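Local atomic coordinates of importin subunit beta-1 (Saccharomyces cerevisiae, PDB entry 5OWU), a protein that carries proteins into the nucleus as the importin beta subunit, associating with importin alpha, which binds the classical nuclear localization signal of the cargo. Residues 378-387 with 415-426. Sequence-based numbering, arbitrary orientation.
Sequences ITADNWRNRE and SILNLMNDQSLQ
Ser-415 meets the end of Ile-378, whose CD1 lies 3.6 Å from the serine OG; that hydroxyl is hydrogen-bonded to Ala-412 O in its own helix. With CG1 of Ile-378 anti to the backbone N (chi1 -167°), the longer branch extends to Leu-419, where CG1 rests 3.7 Å from CD1 of the leucine. The other leucine methyl, CD2, turns to the aliphatic part of Arg-386, and Val-390 and Thr-431 also touch this buried side chain. Asp-422 then forms a side-on salt bridge with Arg-386, whose NE donates to Asp-422 OD1 at 2.8 Å and whose NH2 gives a nearly straight bond (177°) to the syn lone pair of OD2 at 3.0 Å. The same OD2 accepts Ser-424 N on its anti side, closing an Asx turn. The pair joins the start of helix 383-395 in HEAT 9 to the turn between the two helices of HEAT 10, neighbouring units of the importin beta superhelix. At another edge of the guanidinium, near its plane, NH1 donates to Ala-380 O (2.9 Å) and weakly to Asp-381 O, while CA of Trp-383 lies over one face, which fixes the group's orientation and ties the 378-382 turn, through Arg-386, to the turn carrying Asp-422. A leucine in place of Arg-386 would probably leave the Asp-422 carboxylate without its countercharge and the Ala-380 carbonyl without this donor. Ser-424, N-cap of helix 425-442, packs its CB 3.7 Å from CB of Trp-383, and its OG weakly caps Val-427 N. Gln-426 folds over the indole, its chain bent at chi2, its amide 36° from the ring plane and NE2 3.4 Å from CH2; Arg-384 CG covers the opposite face. Glu-387 has its CG near Gln-426 O, its carboxylate hydrogen-bonded to Thr-430 OG1 and Gln-336 NE2.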
ATOM      1  N   ILE A 378       7.519   8.711 -34.250  1.00 30.15           N
ATOM      2  CA  ILE A 378       7.640   7.260 -34.277  1.00 33.18           C
ATOM      3  C   ILE A 378       8.608   6.787 -35.362  1.00 39.09           C
ATOM      4  O   ILE A 378       9.131   5.668 -35.267  1.00 32.85           O
ATOM      5  CB  ILE A 378       6.242   6.631 -34.423  1.00 36.34           C
ATOM      6  CG1 ILE A 378       6.293   5.135 -34.140  1.00 46.25           C
ATOM      7  CG2 ILE A 378       5.660   6.903 -35.801  1.00 40.88           C
ATOM      8  CD1 ILE A 378       4.985   4.591 -33.661  1.00 43.82           C
ATOM      9  N   THR A 379       8.889   7.621 -36.372  1.00 37.68           N
ATOM     10  CA  THR A 379       9.858   7.309 -37.421  1.00 39.66           C
ATOM     11  C   THR A 379      11.090   8.209 -37.367  1.00 40.31           C
ATOM     12  O   THR A 379      11.860   8.250 -38.331  1.00 34.36           O
ATOM     13  CB  THR A 379       9.217   7.411 -38.808  1.00 36.34           C
ATOM     14  OG1 THR A 379       8.661   8.718 -38.988  1.00 41.62           O
ATOM     15  CG2 THR A 379       8.135   6.358 -38.984  1.00 46.74           C
ATOM     16  N   ALA A 380      11.296   8.923 -36.263  1.00 35.23           N
ATOM     17  CA  ALA A 380      12.448   9.806 -36.142  1.00 41.63           C
ATOM     18  C   ALA A 380      13.753   9.013 -36.173  1.00 43.61           C
ATOM     19  O   ALA A 380      13.789   7.805 -35.928  1.00 43.08           O
ATOM     20  CB  ALA A 380      12.382  10.612 -34.843  1.00 44.22           C
ATOM     21  N   ASP A 381      14.844   9.728 -36.456  1.00 40.38           N
ATOM     22  CA  ASP A 381      16.162   9.105 -36.534  1.00 42.26           C
ATOM     23  C   ASP A 381      16.764   8.846 -35.160  1.00 42.98           C
ATOM     24  O   ASP A 381      17.578   7.926 -35.013  1.00 49.74           O
ATOM     25  CB  ASP A 381      17.114   9.987 -37.346  1.00 51.94           C
ATOM     26  CG  ASP A 381      16.766  10.020 -38.816  1.00 57.46           C
ATOM     27  OD1 ASP A 381      16.399   8.959 -39.361  1.00 63.69           O
ATOM     28  OD2 ASP A 381      16.859  11.107 -39.424  1.00 77.24           O
ATOM     29  N   ASN A 382      16.389   9.637 -34.157  1.00 42.07           N
ATOM     30  CA  ASN A 382      16.937   9.509 -32.810  1.00 36.19           C
ATOM     31  C   ASN A 382      16.129   8.482 -32.025  1.00 30.06           C
ATOM     32  O   ASN A 382      14.900   8.577 -31.957  1.00 33.17           O
ATOM     33  CB  ASN A 382      16.913  10.862 -32.099  1.00 41.38           C
ATOM     34  CG  ASN A 382      17.763  10.885 -30.840  1.00 48.52           C
ATOM     35  OD1 ASN A 382      17.967   9.862 -30.180  1.00 40.55           O
ATOM     36  ND2 ASN A 382      18.262  12.066 -30.500  1.00 51.55           N
ATOM     37  N   TRP A 383      16.821   7.504 -31.434  1.00 37.46           N
ATOM     38  CA  TRP A 383      16.118   6.469 -30.684  1.00 40.52           C
ATOM     39  C   TRP A 383      15.296   7.063 -29.552  1.00 33.20           C
ATOM     40  O   TRP A 383      14.242   6.523 -29.202  1.00 30.74           O
ATOM     41  CB  TRP A 383      17.104   5.430 -30.131  1.00 39.92           C
ATOM     42  CG  TRP A 383      17.972   5.910 -28.992  1.00 41.94           C
ATOM     43  CD1 TRP A 383      19.246   6.398 -29.079  1.00 44.24           C
ATOM     44  CD2 TRP A 383      17.634   5.929 -27.599  1.00 35.49           C
ATOM     45  NE1 TRP A 383      19.719   6.720 -27.829  1.00 42.07           N
ATOM     46  CE2 TRP A 383      18.750   6.443 -26.903  1.00 41.49           C
ATOM     47  CE3 TRP A 383      16.496   5.569 -26.872  1.00 31.67           C
ATOM     48  CZ2 TRP A 383      18.757   6.606 -25.521  1.00 47.54           C
ATOM     49  CZ3 TRP A 383      16.508   5.730 -25.496  1.00 37.60           C
ATOM     50  CH2 TRP A 383      17.631   6.242 -24.835  1.00 38.00           C
ATOM     51  N   ARG A 384      15.750   8.178 -28.977  1.00 32.54           N
ATOM     52  CA  ARG A 384      15.010   8.788 -27.874  1.00 39.12           C
ATOM     53  C   ARG A 384      13.618   9.221 -28.318  1.00 37.19           C
ATOM     54  O   ARG A 384      12.652   9.130 -27.549  1.00 33.70           O
ATOM     55  CB  ARG A 384      15.781   9.984 -27.324  1.00 36.95           C
ATOM     56  CG  ARG A 384      17.086   9.631 -26.635  1.00 40.93           C
ATOM     57  CD  ARG A 384      17.809  10.910 -26.246  1.00 44.68           C
ATOM     58  NE  ARG A 384      18.903  10.697 -25.301  1.00 48.25           N
ATOM     59  CZ  ARG A 384      18.742  10.531 -23.992  1.00 48.77           C
ATOM     60  NH1 ARG A 384      17.529  10.526 -23.456  1.00 47.31           N
ATOM     61  NH2 ARG A 384      19.797  10.363 -23.215  1.00 58.92           N
ATOM     62  N   ASN A 385      13.496   9.688 -29.562  1.00 35.71           N
ATOM     63  CA  ASN A 385      12.209  10.159 -30.057  1.00 29.17           C
ATOM     64  C   ASN A 385      11.273   9.004 -30.398  1.00 27.77           C
ATOM     65  O   ASN A 385      10.071   9.079 -30.127  1.00 32.79           O
ATOM     66  CB  ASN A 385      12.428  11.066 -31.263  1.00 32.02           C
ATOM     67  CG  ASN A 385      13.117  12.366 -30.887  1.00 39.83           C
ATOM     68  OD1 ASN A 385      14.331  12.407 -30.707  1.00 46.11           O
ATOM     69  ND2 ASN A 385      12.342  13.428 -30.748  1.00 48.55           N
ATOM     70  N   ARG A 386      11.796   7.919 -30.968  1.00 32.13           N
ATOM     71  CA  ARG A 386      10.949   6.758 -31.229  1.00 36.07           C
ATOM     72  C   ARG A 386      10.477   6.119 -29.923  1.00 27.10           C
ATOM     73  O   ARG A 386       9.289   5.777 -29.776  1.00 28.25           O
ATOM     74  CB  ARG A 386      11.703   5.746 -32.088  1.00 26.80           C
ATOM     75  CG  ARG A 386      12.290   6.330 -33.379  1.00 37.26           C
ATOM     76  CD  ARG A 386      12.699   5.248 -34.377  1.00 31.76           C
ATOM     77  NE  ARG A 386      13.785   4.404 -33.890  1.00 33.67           N
ATOM     78  CZ  ARG A 386      15.066   4.755 -33.894  1.00 31.13           C
ATOM     79  NH1 ARG A 386      15.432   5.951 -34.341  1.00 35.82           N
ATOM     80  NH2 ARG A 386      15.984   3.918 -33.435  1.00 39.31           N
ATOM     81  N   GLU A 387      11.390   5.957 -28.959  1.00 27.25           N
ATOM     82  CA  GLU A 387      11.000   5.413 -27.661  1.00 23.86           C
ATOM     83  C   GLU A 387       9.950   6.300 -27.007  1.00 27.98           C
ATOM     84  O   GLU A 387       8.937   5.810 -26.493  1.00 24.83           O
ATOM     85  CB  GLU A 387      12.227   5.266 -26.757  1.00 28.44           C
ATOM     86  CG  GLU A 387      11.986   4.419 -25.503  1.00 30.29           C
ATOM     87  CD  GLU A 387      11.291   5.177 -24.379  1.00 37.10           C
ATOM     88  OE1 GLU A 387      11.298   6.427 -24.401  1.00 29.29           O
ATOM     89  OE2 GLU A 387      10.741   4.517 -23.467  1.00 32.83           O
ATOM     90  N   SER A 415       3.165   0.327 -37.608  1.00 28.62           N
ATOM     91  CA  SER A 415       4.395   1.003 -37.200  1.00 34.24           C
ATOM     92  C   SER A 415       4.896   0.502 -35.843  1.00 31.61           C
ATOM     93  O   SER A 415       6.114   0.396 -35.617  1.00 28.92           O
ATOM     94  CB  SER A 415       4.167   2.512 -37.163  1.00 36.01           C
ATOM     95  OG  SER A 415       3.138   2.847 -36.250  1.00 48.16           O
ATOM     96  N   ILE A 416       3.976   0.193 -34.924  1.00 24.63           N
ATOM     97  CA  ILE A 416       4.384  -0.272 -33.599  1.00 29.58           C
ATOM     98  C   ILE A 416       5.017  -1.654 -33.696  1.00 28.20           C
ATOM     99  O   ILE A 416       6.074  -1.913 -33.107  1.00 35.24           O
ATOM    100  CB  ILE A 416       3.189  -0.261 -32.628  1.00 28.49           C
ATOM    101  CG1 ILE A 416       2.805   1.178 -32.295  1.00 30.95           C
ATOM    102  CG2 ILE A 416       3.520  -1.017 -31.331  1.00 37.90           C
ATOM    103  CD1 ILE A 416       1.498   1.306 -31.522  1.00 31.82           C
ATOM    104  N   LEU A 417       4.376  -2.565 -34.433  1.00 26.67           N
ATOM    105  CA  LEU A 417       4.952  -3.887 -34.636  1.00 27.46           C
ATOM    106  C   LEU A 417       6.297  -3.787 -35.339  1.00 31.04           C
ATOM    107  O   LEU A 417       7.206  -4.579 -35.072  1.00 33.41           O
ATOM    108  CB  LEU A 417       3.998  -4.764 -35.446  1.00 35.81           C
ATOM    109  CG  LEU A 417       2.673  -5.161 -34.797  1.00 35.52           C
ATOM    110  CD1 LEU A 417       1.799  -5.908 -35.796  1.00 38.38           C
ATOM    111  CD2 LEU A 417       2.915  -6.009 -33.561  1.00 44.20           C
ATOM    112  N   ASN A 418       6.442  -2.822 -36.252  1.00 28.48           N
ATOM    113  CA  ASN A 418       7.726  -2.647 -36.919  1.00 29.52           C
ATOM    114  C   ASN A 418       8.798  -2.228 -35.926  1.00 36.08           C
ATOM    115  O   ASN A 418       9.958  -2.644 -36.047  1.00 27.52           O
ATOM    116  CB  ASN A 418       7.609  -1.620 -38.046  1.00 28.66           C
ATOM    117  CG  ASN A 418       8.937  -1.354 -38.727  1.00 45.38           C
ATOM    118  OD1 ASN A 418       9.511  -2.243 -39.353  1.00 39.49           O
ATOM    119  ND2 ASN A 418       9.430  -0.127 -38.610  1.00 44.10           N
ATOM    120  N   LEU A 419       8.432  -1.423 -34.923  1.00 30.28           N
ATOM    121  CA  LEU A 419       9.435  -1.033 -33.935  1.00 28.39           C
ATOM    122  C   LEU A 419       9.943  -2.193 -33.085  1.00 29.90           C
ATOM    123  O   LEU A 419      10.940  -2.021 -32.378  1.00 25.69           O
ATOM    124  CB  LEU A 419       8.892   0.055 -33.010  1.00 31.08           C
ATOM    125  CG  LEU A 419       8.803   1.457 -33.609  1.00 30.80           C
ATOM    126  CD1 LEU A 419       8.215   2.396 -32.588  1.00 44.72           C
ATOM    127  CD2 LEU A 419      10.161   1.971 -34.062  1.00 33.46           C
ATOM    128  N   MET A 420       9.298  -3.361 -33.115  1.00 29.87           N
ATOM    129  CA  MET A 420       9.864  -4.505 -32.398  1.00 30.79           C
ATOM    130  C   MET A 420      11.154  -5.001 -33.039  1.00 35.45           C
ATOM    131  O   MET A 420      11.905  -5.752 -32.406  1.00 31.40           O
ATOM    132  CB  MET A 420       8.856  -5.651 -32.317  1.00 24.92           C
ATOM    133  CG  MET A 420       7.687  -5.384 -31.377  1.00 32.87           C
ATOM    134  SD  MET A 420       8.159  -5.242 -29.628  1.00 30.90           S
ATOM    135  CE  MET A 420       8.604  -6.931 -29.210  1.00 36.41           C
ATOM    136  N   ASN A 421      11.432  -4.592 -34.272  1.00 29.54           N
ATOM    137  CA  ASN A 421      12.697  -4.867 -34.932  1.00 40.30           C
ATOM    138  C   ASN A 421      13.655  -3.687 -34.856  1.00 39.67           C
ATOM    139  O   ASN A 421      14.647  -3.659 -35.589  1.00 39.87           O
ATOM    140  CB  ASN A 421      12.440  -5.243 -36.392  1.00 37.18           C
ATOM    141  CG  ASN A 421      11.430  -6.363 -36.524  1.00 49.77           C
ATOM    142  OD1 ASN A 421      11.459  -7.328 -35.757  1.00 41.00           O
ATOM    143  ND2 ASN A 421      10.512  -6.231 -37.476  1.00 48.62           N
ATOM    144  N   ASP A 422      13.381  -2.714 -33.988  1.00 32.34           N
ATOM    145  CA  ASP A 422      14.224  -1.532 -33.895  1.00 34.28           C
ATOM    146  C   ASP A 422      15.628  -1.915 -33.446  1.00 38.72           C
ATOM    147  O   ASP A 422      15.824  -2.881 -32.704  1.00 34.38           O
ATOM    148  CB  ASP A 422      13.616  -0.530 -32.913  1.00 35.65           C
ATOM    149  CG  ASP A 422      14.139   0.872 -33.115  1.00 30.81           C
ATOM    150  OD1 ASP A 422      13.532   1.613 -33.914  1.00 38.25           O
ATOM    151  OD2 ASP A 422      15.154   1.238 -32.483  1.00 31.78           O
ATOM    152  N   GLN A 423      16.614  -1.139 -33.900  1.00 38.56           N
ATOM    153  CA  GLN A 423      17.993  -1.346 -33.470  1.00 42.26           C
ATOM    154  C   GLN A 423      18.237  -0.890 -32.036  1.00 44.46           C
ATOM    155  O   GLN A 423      19.261  -1.253 -31.448  1.00 37.71           O
ATOM    156  CB  GLN A 423      18.949  -0.610 -34.407  1.00 48.24           C
ATOM    157  CG  GLN A 423      18.728   0.901 -34.476  1.00 62.39           C
ATOM    158  CD  GLN A 423      19.378   1.532 -35.697  1.00 75.40           C
ATOM    159  OE1 GLN A 423      19.151   1.103 -36.830  1.00 72.46           O
ATOM    160  NE2 GLN A 423      20.195   2.553 -35.468  1.00 75.27           N
ATOM    161  N   SER A 424      17.333  -0.099 -31.463  1.00 36.47           N
ATOM    162  CA  SER A 424      17.494   0.402 -30.104  1.00 34.36           C
ATOM    163  C   SER A 424      16.850  -0.564 -29.118  1.00 30.29           C
ATOM    164  O   SER A 424      15.655  -0.861 -29.227  1.00 27.24           O
ATOM    165  CB  SER A 424      16.866   1.786 -29.967  1.00 31.55           C
ATOM    166  OG  SER A 424      16.884   2.211 -28.615  1.00 33.06           O
ATOM    167  N   LEU A 425      17.638  -1.045 -28.153  1.00 31.41           N
ATOM    168  CA  LEU A 425      17.090  -1.910 -27.110  1.00 32.52           C
ATOM    169  C   LEU A 425      15.974  -1.214 -26.339  1.00 29.00           C
ATOM    170  O   LEU A 425      14.939  -1.823 -26.036  1.00 28.25           O
ATOM    171  CB  LEU A 425      18.197  -2.336 -26.149  1.00 32.90           C
ATOM    172  CG  LEU A 425      17.729  -3.144 -24.941  1.00 32.19           C
ATOM    173  CD1 LEU A 425      16.999  -4.398 -25.384  1.00 39.02           C
ATOM    174  CD2 LEU A 425      18.916  -3.501 -24.064  1.00 45.45           C
ATOM    175  N   GLN A 426      16.177   0.059 -25.989  1.00 25.38           N
ATOM    176  CA  GLN A 426      15.152   0.800 -25.261  1.00 34.77           C
ATOM    177  C   GLN A 426      13.867   0.895 -26.074  1.00 28.85           C
ATOM    178  O   GLN A 426      12.761   0.758 -25.533  1.00 29.26           O
ATOM    179  CB  GLN A 426      15.663   2.195 -24.910  1.00 36.31           C
ATOM    180  CG  GLN A 426      16.891   2.211 -24.007  1.00 47.54           C
ATOM    181  CD  GLN A 426      18.193   2.281 -24.791  1.00 57.99           C
ATOM    182  OE1 GLN A 426      18.419   1.501 -25.717  1.00 51.99           O
ATOM    183  NE2 GLN A 426      19.054   3.230 -24.426  1.00 59.50           N
TER